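PDB 5VM1: xylulokinase from Brucella ovis, which probably catalyses the ATP-dependent phosphorylation of D-xylulose to D-xylulose 5-phosphate, as a member of the FGGY family of carbohydrate kinases. Local coordinates for residues R98-P102 with E148-R154; M298-L302 with A381-N385; A307-Y311 with L370-L375; L412-T417 with I463-Q467. All blocks are in the same frame, centred on the assembly; numbering follows the deposited sequence.

Contact 1: R98-P102 with E148-R154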
loop_
_atom_site.group_PDB
_atom_site.type_symbol
_atom_site.label_atom_id
_atom_site.label_comp_id
_atom_site.label_asym_id
_atom_site.label_seq_id
_atom_site.Cartn_x
_atom_site.Cartn_y
_atom_site.Cartn_z
ATOM N N ARG A 98 15.190 20.493 -11.304
ATOM C CA ARG A 98 13.934 21.232 -11.226
ATOM C C ARG A 98 12.749 20.342 -11.618
ATOM O O ARG A 98 12.847 19.501 -12.525
ATOM C CB ARG A 98 13.970 22.466 -12.132
ATOM C CG ARG A 98 14.800 23.603 -11.598
ATOM C CD ARG A 98 14.624 24.858 -12.431
ATOM N NE ARG A 98 15.775 25.122 -13.299
ATOM C CZ ARG A 98 15.755 25.023 -14.628
ATOM N NH1 ARG A 98 14.638 24.673 -15.255
ATOM N NH2 ARG A 98 16.847 25.286 -15.331
ATOM N N VAL A 99 11.612 20.563 -10.957
ATOM C CA VAL A 99 10.429 19.751 -11.193
ATOM C C VAL A 99 9.798 20.223 -12.486
ATOM O O VAL A 99 9.424 21.390 -12.608
ATOM C CB VAL A 99 9.432 19.853 -10.033
ATOM C CG1 VAL A 99 8.146 19.136 -10.394
ATOM C CG2 VAL A 99 10.028 19.228 -8.779
ATOM N N LEU A 100 9.694 19.318 -13.456
ATOM C CA LEU A 100 9.216 19.704 -14.769
ATOM C C LEU A 100 7.698 19.835 -14.788
ATOM O O LEU A 100 7.142 20.660 -15.525
ATOM C CB LEU A 100 9.670 18.680 -15.797
ATOM C CG LEU A 100 11.143 18.723 -16.187
ATOM C CD1 LEU A 100 11.571 17.369 -16.706
ATOM C CD2 LEU A 100 11.359 19.776 -17.220
ATOM N N ARG A 101 7.014 19.018 -14.012
ATOM C CA ARG A 101 5.563 19.046 -13.964
ATOM C C ARG A 101 5.146 18.435 -12.642
ATOM O O ARG A 101 5.935 17.701 -12.025
ATOM C CB ARG A 101 4.964 18.264 -15.139
ATOM C CG ARG A 101 5.122 16.787 -14.948
ATOM C CD ARG A 101 4.349 16.014 -15.939
ATOM N NE ARG A 101 3.092 16.623 -16.363
ATOM C CZ ARG A 101 2.000 16.801 -15.622
ATOM N NH1 ARG A 101 1.950 16.470 -14.339
ATOM N NH2 ARG A 101 0.935 17.318 -16.200
ATOM N N PRO A 102 3.943 18.735 -12.161
ATOM C CA PRO A 102 3.506 18.115 -10.907
ATOM C C PRO A 102 3.573 16.595 -10.983
ATOM O O PRO A 102 3.437 15.985 -12.050
ATOM C CB PRO A 102 2.066 18.628 -10.726
ATOM C CG PRO A 102 1.765 19.423 -11.931
ATOM C CD PRO A 102 3.037 19.807 -12.581
ATOM N N GLU A 148 2.807 15.811 -23.508
ATOM C CA GLU A 148 3.646 16.884 -22.999
ATOM C C GLU A 148 5.095 16.659 -23.441
ATOM O O GLU A 148 5.997 16.495 -22.624
ATOM C CB GLU A 148 3.565 17.000 -21.490
ATOM C CG GLU A 148 2.188 17.141 -20.945
ATOM C CD GLU A 148 2.232 17.460 -19.481
ATOM O OE1 GLU A 148 1.266 18.062 -18.948
ATOM O OE2 GLU A 148 3.275 17.145 -18.877
ATOM N N ALA A 149 5.313 16.677 -24.760
ATOM C CA ALA A 149 6.596 16.280 -25.332
ATOM C C ALA A 149 7.737 17.227 -24.957
ATOM O O ALA A 149 8.889 16.782 -24.862
ATOM C CB ALA A 149 6.467 16.154 -26.844
ATOM N N ASP A 150 7.458 18.526 -24.771
ATOM C CA ASP A 150 8.506 19.458 -24.341
ATOM C C ASP A 150 9.054 19.099 -22.965
ATOM O O ASP A 150 10.257 19.221 -22.714
ATOM C CB ASP A 150 7.993 20.906 -24.344
ATOM C CG ASP A 150 6.730 21.122 -23.495
ATOM O OD1 ASP A 150 6.102 20.153 -22.999
ATOM O OD2 ASP A 150 6.358 22.315 -23.350
ATOM N N ILE A 151 8.180 18.679 -22.056
ATOM C CA ILE A 151 8.594 18.195 -20.747
ATOM C C ILE A 151 9.337 16.868 -20.840
ATOM O O ILE A 151 10.237 16.599 -20.036
ATOM C CB ILE A 151 7.344 18.118 -19.856
ATOM C CG1 ILE A 151 6.874 19.561 -19.612
ATOM C CG2 ILE A 151 7.587 17.246 -18.603
ATOM C CD1 ILE A 151 5.667 19.708 -18.785
ATOM N N PHE A 152 8.966 16.005 -21.787
ATOM C CA PHE A 152 9.616 14.705 -21.873
ATOM C C PHE A 152 11.066 14.842 -22.339
ATOM O O PHE A 152 11.951 14.124 -21.859
ATOM C CB PHE A 152 8.816 13.788 -22.797
ATOM C CG PHE A 152 9.266 12.361 -22.771
ATOM C CD1 PHE A 152 8.905 11.524 -21.704
ATOM C CD2 PHE A 152 10.024 11.844 -23.808
ATOM C CE1 PHE A 152 9.323 10.185 -21.676
ATOM C CE2 PHE A 152 10.440 10.524 -23.795
ATOM C CZ PHE A 152 10.099 9.688 -22.729
ATOM N N ALA A 153 11.333 15.785 -23.246
ATOM C CA ALA A 153 12.674 15.984 -23.788
ATOM C C ALA A 153 13.664 16.448 -22.739
ATOM O O ALA A 153 14.861 16.208 -22.899
ATOM C CB ALA A 153 12.632 17.004 -24.927
ATOM N N ARG A 154 13.185 17.082 -21.669
ATOM C CA ARG A 154 14.020 17.651 -20.617
ATOM C C ARG A 154 14.171 16.738 -19.409
ATOM O O ARG A 154 14.873 17.111 -18.466
ATOM C CB ARG A 154 13.456 18.999 -20.156
ATOM C CG ARG A 154 13.388 20.032 -21.250
ATOM C CD ARG A 154 13.188 21.391 -20.640
ATOM N NE ARG A 154 11.778 21.743 -20.535
ATOM C CZ ARG A 154 11.241 22.401 -19.510
ATOM N NH1 ARG A 154 12.002 22.761 -18.476
ATOM N NH2 ARG A 154 9.942 22.683 -19.519
#
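A side-on salt bridge between R101 and E148 ties a loop of the N-terminal FGGY domain to the start of the short helix 149-153. R101 NE meets E148 OE2 at 2.6 Å, and R101 NH2 meets E148 OE1 at 2.9 Å. Each carboxylate oxygen is used on its syn side, though the donors stand well out of the carboxylate plane. The oxygens lie in the guanidinium plane, but the carboxylate itself is turned 27° against it. The arginine chain bends at chi3 to offer this edge. Its third nitrogen, R101 NH1, donates to P102 O (2.8 Å) and also pairs with E50, so the guanidinium is held at all three nitrogens. E148 is the N-cap residue of the helix. The middle is apolar. L100 CB rests on I151 CG2 (3.8 Å), and I151 CD1 reaches R101 CB (4.0 Å). At the exposed side, L100 CD2 lies over one face of the R154 guanidinium, offset toward its rim. This is a surface contact, with its charged ends flanking a small apolar centre. L100 is backbone-bonded to L92 of strand 91-93. I151 packs on L92 and on V144 of helix 137-147, which E148 follows directly.

Contact 2: M298-L302 with A381-N385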
loop_
_atom_site.group_PDB
_atom_site.type_symbol
_atom_site.label_atom_id
_atom_site.label_comp_id
_atom_site.label_asym_id
_atom_site.label_seq_id
_atom_site.Cartn_x
_atom_site.Cartn_y
_atom_site.Cartn_z
ATOM N N MET A 298 0.436 -8.964 -3.049
ATOM C CA MET A 298 -0.593 -8.011 -2.669
ATOM C C MET A 298 -1.852 -8.362 -3.438
ATOM O O MET A 298 -1.846 -8.365 -4.669
ATOM C CB MET A 298 -0.152 -6.573 -2.966
ATOM C CG MET A 298 -0.178 -5.664 -1.773
ATOM S SD MET A 298 -0.166 -3.939 -2.239
ATOM C CE MET A 298 1.464 -3.674 -2.884
ATOM N N GLY A 299 -2.900 -8.744 -2.717
ATOM C CA GLY A 299 -4.225 -8.869 -3.292
ATOM C C GLY A 299 -4.994 -7.598 -2.996
ATOM O O GLY A 299 -4.984 -7.105 -1.866
ATOM N N VAL A 300 -5.617 -7.042 -4.032
ATOM C CA VAL A 300 -6.321 -5.765 -3.925
ATOM C C VAL A 300 -7.809 -5.981 -4.161
ATOM O O VAL A 300 -8.210 -6.441 -5.232
ATOM C CB VAL A 300 -5.790 -4.714 -4.904
ATOM C CG1 VAL A 300 -6.542 -3.419 -4.688
ATOM C CG2 VAL A 300 -4.338 -4.523 -4.694
ATOM N N ILE A 301 -8.620 -5.593 -3.181
ATOM C CA ILE A 301 -10.071 -5.538 -3.291
ATOM C C ILE A 301 -10.459 -4.080 -3.490
ATOM O O ILE A 301 -10.250 -3.249 -2.595
ATOM C CB ILE A 301 -10.735 -6.102 -2.027
ATOM C CG1 ILE A 301 -10.430 -7.590 -1.899
ATOM C CG2 ILE A 301 -12.248 -5.787 -1.995
ATOM C CD1 ILE A 301 -10.502 -8.064 -0.500
ATOM N N LEU A 302 -11.021 -3.752 -4.659
ATOM C CA LEU A 302 -11.195 -2.338 -4.979
ATOM C C LEU A 302 -12.206 -1.641 -4.063
ATOM O O LEU A 302 -12.113 -0.421 -3.872
ATOM C CB LEU A 302 -11.573 -2.163 -6.442
ATOM C CG LEU A 302 -10.409 -2.443 -7.388
ATOM C CD1 LEU A 302 -10.812 -2.119 -8.807
ATOM C CD2 LEU A 302 -9.111 -1.724 -6.953
ATOM N N ALA A 381 -14.764 -11.757 -0.792
ATOM C CA ALA A 381 -13.732 -11.233 -1.689
ATOM C C ALA A 381 -12.339 -11.447 -1.111
ATOM O O ALA A 381 -11.412 -11.807 -1.836
ATOM C CB ALA A 381 -13.960 -9.749 -1.962
ATOM N N ILE A 382 -12.166 -11.221 0.194
ATOM C CA ILE A 382 -10.884 -11.537 0.822
ATOM C C ILE A 382 -10.561 -13.023 0.661
ATOM O O ILE A 382 -9.424 -13.395 0.376
ATOM C CB ILE A 382 -10.897 -11.124 2.307
ATOM C CG1 ILE A 382 -11.058 -9.612 2.450
ATOM C CG2 ILE A 382 -9.601 -11.555 2.991
ATOM C CD1 ILE A 382 -11.321 -9.188 3.837
ATOM N N ARG A 383 -11.551 -13.895 0.817
ATOM C CA ARG A 383 -11.298 -15.320 0.620
ATOM C C ARG A 383 -10.951 -15.623 -0.837
ATOM O O ARG A 383 -10.145 -16.519 -1.116
ATOM C CB ARG A 383 -12.491 -16.137 1.148
ATOM C CG ARG A 383 -13.037 -17.186 0.276
ATOM C CD ARG A 383 -12.830 -18.555 0.829
ATOM N NE ARG A 383 -13.894 -19.082 1.692
ATOM C CZ ARG A 383 -14.255 -20.372 1.693
ATOM N NH1 ARG A 383 -15.207 -20.822 2.507
ATOM N NH2 ARG A 383 -13.668 -21.217 0.843
ATOM N N ASP A 384 -11.562 -14.905 -1.780
ATOM C CA ASP A 384 -11.105 -14.999 -3.160
ATOM C C ASP A 384 -9.647 -14.556 -3.294
ATOM O O ASP A 384 -8.871 -15.143 -4.063
ATOM C CB ASP A 384 -12.015 -14.195 -4.097
ATOM C CG ASP A 384 -13.158 -15.020 -4.638
ATOM O OD1 ASP A 384 -13.069 -16.274 -4.560
ATOM O OD2 ASP A 384 -14.112 -14.436 -5.208
ATOM N N ASN A 385 -9.253 -13.524 -2.552
ATOM C CA ASN A 385 -7.868 -13.078 -2.616
ATOM C C ASN A 385 -6.915 -14.118 -2.030
ATOM O O ASN A 385 -5.865 -14.406 -2.620
ATOM C CB ASN A 385 -7.729 -11.728 -1.925
ATOM C CG ASN A 385 -8.044 -10.597 -2.862
ATOM O OD1 ASN A 385 -7.181 -9.785 -3.225
ATOM N ND2 ASN A 385 -9.287 -10.583 -3.329
#
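I301 and N385 carry the packing of strand 295-301 on helix 367-390 in the C-terminal domain, whose mixed sheet and covering helices belong to the actin-like ATPase fold. The two segments run nearly antiparallel, at 155°, with their axes 8.7 Å apart. The helix side of the strand is closely packed. I301 sends its CD1 methyl onto the helix, where it meets I382 CG1 at 3.4 Å and A381 CB at 4.1 Å. The I301 and I382 side chains cross at about a right angle. CG1 of I301 stands anti to the carbonyl carbon (chi1 -66°), which turns the ethyl arm toward the helix. The same I301 CG1 lies 3.5 Å from N385 ND2. One turn further along the helix from A381, the N385 amide lies against the bare backbone of G299, with N385 OD1 near G299 CA. OD1 is also near V300 N, but the angle is poor. That N-H is instead bonded to T347. The other side of the strand is partly open: V300 points away from the helix, is partly exposed and packs on H285 and R346. Its side chain lies about 8 Å from that of H88, a predicted substrate-binding residue, and about 10 Å from that of D243, the predicted proton acceptor. The amide of N385 is bonded back to its own helix: N385 ND2 donates to A381 O at 2.9 Å, from above the carbonyl plane, while N385 N reaches the same oxygen from the other face.

Contact 3: A307-Y311 with L370-L375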
loop_
_atom_site.group_PDB
_atom_site.type_symbol
_atom_site.label_atom_id
_atom_site.label_comp_id
_atom_site.label_asym_id
_atom_site.label_seq_id
_atom_site.Cartn_x
_atom_site.Cartn_y
_atom_site.Cartn_z
ATOM N N ALA A 307 -17.334 -0.014 0.218
ATOM C CA ALA A 307 -18.590 -0.713 -0.019
ATOM C C ALA A 307 -19.562 -0.481 1.128
ATOM O O ALA A 307 -20.748 -0.250 0.886
ATOM C CB ALA A 307 -18.346 -2.204 -0.219
ATOM N N LEU A 308 -19.077 -0.486 2.380
ATOM C CA LEU A 308 -19.963 -0.179 3.502
ATOM C C LEU A 308 -20.329 1.300 3.543
ATOM O O LEU A 308 -21.479 1.641 3.805
ATOM C CB LEU A 308 -19.333 -0.598 4.823
ATOM C CG LEU A 308 -20.232 -0.353 6.039
ATOM C CD1 LEU A 308 -21.537 -1.155 5.979
ATOM C CD2 LEU A 308 -19.438 -0.636 7.313
ATOM N N GLU A 309 -19.376 2.192 3.266
ATOM C CA GLU A 309 -19.710 3.607 3.121
ATOM C C GLU A 309 -20.792 3.792 2.068
ATOM O O GLU A 309 -21.760 4.529 2.282
ATOM C CB GLU A 309 -18.462 4.425 2.759
ATOM C CG GLU A 309 -17.788 5.136 3.914
ATOM C CD GLU A 309 -16.252 5.116 3.800
ATOM O OE1 GLU A 309 -15.729 5.387 2.686
ATOM O OE2 GLU A 309 -15.576 4.819 4.822
ATOM N N TRP A 310 -20.650 3.125 0.917
ATOM C CA TRP A 310 -21.660 3.270 -0.121
ATOM C C TRP A 310 -23.044 2.900 0.406
ATOM O O TRP A 310 -23.997 3.682 0.274
ATOM C CB TRP A 310 -21.326 2.419 -1.347
ATOM C CG TRP A 310 -22.507 2.431 -2.311
ATOM C CD1 TRP A 310 -22.835 3.425 -3.187
ATOM C CD2 TRP A 310 -23.514 1.417 -2.461
ATOM N NE1 TRP A 310 -23.988 3.101 -3.866
ATOM C CE2 TRP A 310 -24.427 1.878 -3.445
ATOM C CE3 TRP A 310 -23.734 0.165 -1.864
ATOM C CZ2 TRP A 310 -25.549 1.129 -3.853
ATOM C CZ3 TRP A 310 -24.845 -0.584 -2.272
ATOM C CH2 TRP A 310 -25.741 -0.093 -3.262
ATOM N N TYR A 311 -23.164 1.731 1.057
ATOM C CA TYR A 311 -24.462 1.286 1.552
ATOM C C TYR A 311 -25.020 2.231 2.615
ATOM O O TYR A 311 -26.239 2.473 2.665
ATOM C CB TYR A 311 -24.356 -0.139 2.077
ATOM C CG TYR A 311 -25.630 -0.664 2.695
ATOM C CD1 TYR A 311 -26.780 -0.856 1.932
ATOM C CD2 TYR A 311 -25.672 -1.008 4.037
ATOM C CE1 TYR A 311 -27.946 -1.346 2.519
ATOM C CE2 TYR A 311 -26.813 -1.481 4.622
ATOM C CZ TYR A 311 -27.947 -1.652 3.874
ATOM O OH TYR A 311 -29.072 -2.134 4.507
ATOM N N LEU A 370 -29.021 -6.532 5.199
ATOM C CA LEU A 370 -28.225 -6.137 4.042
ATOM C C LEU A 370 -26.844 -5.652 4.468
ATOM O O LEU A 370 -25.852 -5.973 3.808
ATOM C CB LEU A 370 -28.957 -5.067 3.231
ATOM C CG LEU A 370 -29.776 -5.628 2.081
ATOM C CD1 LEU A 370 -30.836 -6.546 2.589
ATOM C CD2 LEU A 370 -30.398 -4.489 1.329
ATOM N N THR A 371 -26.759 -4.910 5.582
ATOM C CA THR A 371 -25.468 -4.642 6.218
ATOM C C THR A 371 -24.656 -5.926 6.391
ATOM O O THR A 371 -23.490 -5.992 5.978
ATOM C CB THR A 371 -25.679 -3.961 7.573
ATOM O OG1 THR A 371 -26.259 -2.675 7.378
ATOM C CG2 THR A 371 -24.360 -3.820 8.357
ATOM N N GLN A 372 -25.275 -6.967 6.973
ATOM C CA GLN A 372 -24.607 -8.257 7.148
ATOM C C GLN A 372 -24.090 -8.819 5.825
ATOM O O GLN A 372 -22.948 -9.285 5.744
ATOM C CB GLN A 372 -25.565 -9.237 7.794
ATOM C CG GLN A 372 -24.983 -10.546 8.198
ATOM C CD GLN A 372 -26.083 -11.470 8.686
ATOM O OE1 GLN A 372 -26.941 -11.070 9.479
ATOM N NE2 GLN A 372 -26.095 -12.693 8.179
ATOM N N ALA A 373 -24.899 -8.752 4.770
ATOM C CA ALA A 373 -24.469 -9.301 3.489
ATOM C C ALA A 373 -23.316 -8.491 2.894
ATOM O O ALA A 373 -22.505 -9.038 2.135
ATOM C CB ALA A 373 -25.653 -9.364 2.527
ATOM N N VAL A 374 -23.249 -7.188 3.191
ATOM C CA VAL A 374 -22.125 -6.378 2.726
ATOM C C VAL A 374 -20.835 -6.828 3.397
ATOM O O VAL A 374 -19.803 -6.977 2.738
ATOM C CB VAL A 374 -22.379 -4.872 2.967
ATOM C CG1 VAL A 374 -21.099 -4.039 2.658
ATOM C CG2 VAL A 374 -23.581 -4.375 2.161
ATOM N N LEU A 375 -20.870 -7.055 4.713
ATOM C CA LEU A 375 -19.674 -7.520 5.406
ATOM C C LEU A 375 -19.313 -8.933 4.973
ATOM O O LEU A 375 -18.134 -9.222 4.715
ATOM C CB LEU A 375 -19.857 -7.442 6.926
ATOM C CG LEU A 375 -20.246 -6.103 7.586
ATOM C CD1 LEU A 375 -20.056 -6.134 9.098
ATOM C CD2 LEU A 375 -19.508 -4.914 6.970
#
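Y311 and V374 set the fit between helices 305-315 and 367-390, an antiparallel helix pair in the C-terminal FGGY domain. The segment axes pass 10.1 Å apart, at 161° to each other. The tyrosine ring spans the gap. Its CG is anti to the backbone N (chi1 176°), and this swings the ring out toward the first turns of helix 367-390. The side chains of L370 and T371 each run at about a right angle to that of Y311. T371 brings OG1 to the ring edge beside CE2, near the ring plane. L370 approaches obliquely, with L370 CB 3.6 Å from Y311 CZ. V374 comes to the root of the ring, with V374 CG2 4.3 Å from Y311 CG. The two methyls of V374 divide the work. While CG2 meets the tyrosine, CG1 sits over the backbone where A307 joins L308. V374 CG1 is 4.4 Å from A307 CB and equally far from L308 CD1. L308 then turns its other methyl, L308 CD2, to L375 CD2 at 4.3 Å. F358 of strand 357-359 covers L370 and V374, and L322 of helix 319-326 covers Y311 and T371. Across the two segments the contact is mostly apolar packing. The polar ends are satisfied nearby: Y311 OH and T371 OG1 are both hydrogen-bonded to R367 O. The tyrosine bond reaches over from the other helix, so its hydroxyl ties helix 305-315 to the beginning of helix 367-390, while the ring packs on L370, V374 and L322.

Contact 4: L412-T417 with I463-Q467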
loop_
_atom_site.group_PDB
_atom_site.type_symbol
_atom_site.label_atom_id
_atom_site.label_comp_id
_atom_site.label_asym_id
_atom_site.label_seq_id
_atom_site.Cartn_x
_atom_site.Cartn_y
_atom_site.Cartn_z
ATOM N N LEU A 412 -14.529 -8.758 11.663
ATOM C CA LEU A 412 -13.386 -9.624 11.951
ATOM C C LEU A 412 -13.817 -11.070 12.136
ATOM O O LEU A 412 -13.140 -11.985 11.649
ATOM C CB LEU A 412 -12.640 -9.132 13.191
ATOM C CG LEU A 412 -12.020 -7.752 13.049
ATOM C CD1 LEU A 412 -11.329 -7.385 14.335
ATOM C CD2 LEU A 412 -11.043 -7.751 11.884
ATOM N N LYS A 413 -14.927 -11.293 12.849
ATOM C CA LYS A 413 -15.437 -12.653 13.007
ATOM C C LYS A 413 -15.893 -13.215 11.667
ATOM O O LYS A 413 -15.694 -14.398 11.380
ATOM C CB LYS A 413 -16.592 -12.670 14.008
ATOM C CG LYS A 413 -16.196 -12.264 15.405
ATOM C CD LYS A 413 -17.188 -12.747 16.429
ATOM C CE LYS A 413 -16.952 -12.094 17.767
ATOM N NZ LYS A 413 -18.050 -12.383 18.703
ATOM N N ALA A 414 -16.471 -12.368 10.818
ATOM C CA ALA A 414 -16.869 -12.820 9.492
ATOM C C ALA A 414 -15.659 -13.214 8.648
ATOM O O ALA A 414 -15.682 -14.255 7.982
ATOM C CB ALA A 414 -17.685 -11.736 8.792
ATOM N N ILE A 415 -14.593 -12.407 8.665
ATOM C CA ILE A 415 -13.412 -12.715 7.851
ATOM C C ILE A 415 -12.706 -13.977 8.363
ATOM O O ILE A 415 -12.274 -14.826 7.573
ATOM C CB ILE A 415 -12.469 -11.495 7.810
ATOM C CG1 ILE A 415 -13.203 -10.302 7.189
ATOM C CG2 ILE A 415 -11.224 -11.803 7.017
ATOM C CD1 ILE A 415 -12.514 -8.951 7.366
ATOM N N ALA A 416 -12.603 -14.135 9.687
ATOM C CA ALA A 416 -11.987 -15.338 10.245
ATOM C C ALA A 416 -12.795 -16.581 9.899
ATOM O O ALA A 416 -12.233 -17.632 9.568
ATOM C CB ALA A 416 -11.837 -15.215 11.764
ATOM N N THR A 417 -14.115 -16.500 10.003
ATOM C CA THR A 417 -14.887 -17.686 9.691
ATOM C C THR A 417 -14.898 -17.978 8.192
ATOM O O THR A 417 -14.933 -19.151 7.784
ATOM C CB THR A 417 -16.286 -17.536 10.283
ATOM O OG1 THR A 417 -16.149 -17.368 11.706
ATOM C CG2 THR A 417 -17.183 -18.752 9.950
ATOM N N ILE A 463 -9.372 -13.129 17.284
ATOM C CA ILE A 463 -10.694 -13.511 16.817
ATOM C C ILE A 463 -10.546 -14.865 16.145
ATOM O O ILE A 463 -9.941 -14.969 15.076
ATOM C CB ILE A 463 -11.248 -12.465 15.849
ATOM C CG1 ILE A 463 -11.082 -11.076 16.485
ATOM C CG2 ILE A 463 -12.681 -12.827 15.417
ATOM C CD1 ILE A 463 -12.323 -10.293 16.594
ATOM N N GLU A 464 -11.104 -15.922 16.780
ATOM C CA GLU A 464 -10.976 -17.261 16.233
ATOM C C GLU A 464 -12.131 -17.542 15.281
ATOM O O GLU A 464 -13.205 -16.960 15.425
ATOM C CB GLU A 464 -10.957 -18.294 17.355
ATOM C CG GLU A 464 -9.821 -18.119 18.360
ATOM C CD GLU A 464 -8.456 -18.557 17.817
ATOM O OE1 GLU A 464 -8.397 -19.175 16.730
ATOM O OE2 GLU A 464 -7.435 -18.323 18.501
ATOM N N PRO A 465 -11.964 -18.419 14.290
ATOM C CA PRO A 465 -13.095 -18.731 13.409
ATOM C C PRO A 465 -14.207 -19.390 14.202
ATOM O O PRO A 465 -13.950 -20.214 15.085
ATOM C CB PRO A 465 -12.494 -19.701 12.382
ATOM C CG PRO A 465 -11.013 -19.511 12.469
ATOM C CD PRO A 465 -10.740 -19.140 13.896
ATOM N N GLU A 466 -15.451 -19.028 13.875
ATOM C CA GLU A 466 -16.628 -19.613 14.521
ATOM C C GLU A 466 -16.869 -20.995 13.929
ATOM O O GLU A 466 -17.419 -21.127 12.829
ATOM C CB GLU A 466 -17.850 -18.727 14.318
ATOM C CG GLU A 466 -17.766 -17.347 14.906
ATOM C CD GLU A 466 -18.232 -17.322 16.340
ATOM O OE1 GLU A 466 -18.757 -18.359 16.789
ATOM O OE2 GLU A 466 -18.098 -16.271 17.005
ATOM N N GLN A 467 -16.509 -22.036 14.687
ATOM C CA GLN A 467 -16.564 -23.391 14.149
ATOM C C GLN A 467 -17.985 -23.755 13.733
ATOM O O GLN A 467 -18.191 -24.385 12.687
ATOM C CB GLN A 467 -16.023 -24.390 15.194
ATOM C CG GLN A 467 -14.843 -25.292 14.747
ATOM C CD GLN A 467 -13.566 -24.510 14.356
ATOM O OE1 GLN A 467 -13.276 -23.424 14.894
ATOM N NE2 GLN A 467 -12.801 -25.070 13.410
HETATM O O HOH W 1 -20.155 -14.517 17.097
#
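T417 OG1 is held from two directions. It accepts the backbone N-H of E466 at 2.8 Å, in a nearly straight bond of 165°, and it donates to K413 O at 3.0 Å. Its position follows from the first torsion: OG1 is anti to the carbonyl carbon (chi1 -59°), so it can turn back to the carbonyl of the preceding turn. K413 O also takes the helical N-H of T417, and the two donors come from opposite faces of its plane. Beside this bond, the ring of P465 lies on the helix backbone, with P465 CB 3.5 Å from A416 O. The methyl of A416 faces the loop, with CB near I463 O. Helix 409-419 here packs against the end of strand 459-463, an outermost strand of the C-terminal domain sheet, and against the loop that leads on to helix 470-488. I463 is the last residue of that strand and is backbone-bonded to I423 on the neighbouring strand. It reaches the helix with both branches, crossing L412 and K413 at about a right angle. I463 CD1 lies on L412 CB at 3.6 Å, and I463 CG2 lies on K413 CG at the same distance. Beyond this, the extended K413 chain runs out past E466. K413 NZ and E466 OE2 are 4.2 Å apart, too far for a salt bridge. A water donates to E466 OE2 at 2.7 Å and holds K413 NZ only weakly. The ammonium group has a hydrogen bond to E328 O.

Contact 1 stands apart, on the surface of the N-terminal domain, with its centre 37 Å or more from the others. It relies on a paired salt bridge. Contacts 2, 3 and 4 cluster on the C-terminal side, with centres 16 to 18 Å apart. Contacts 2 and 3 are buried and both use helix 367-390, one against a strand and the other against the helix that follows that strand. Contact 3 is nested in the loop that contact 2 closes. Contact 4, partly buried, touches contact 2 through I382 CD1 and I415 CD1, 3.7 Å apart. Segment-to-segment hydrogen bonds occur in the more open contacts 1 and 4, whereas 2 and 3 rest on packing.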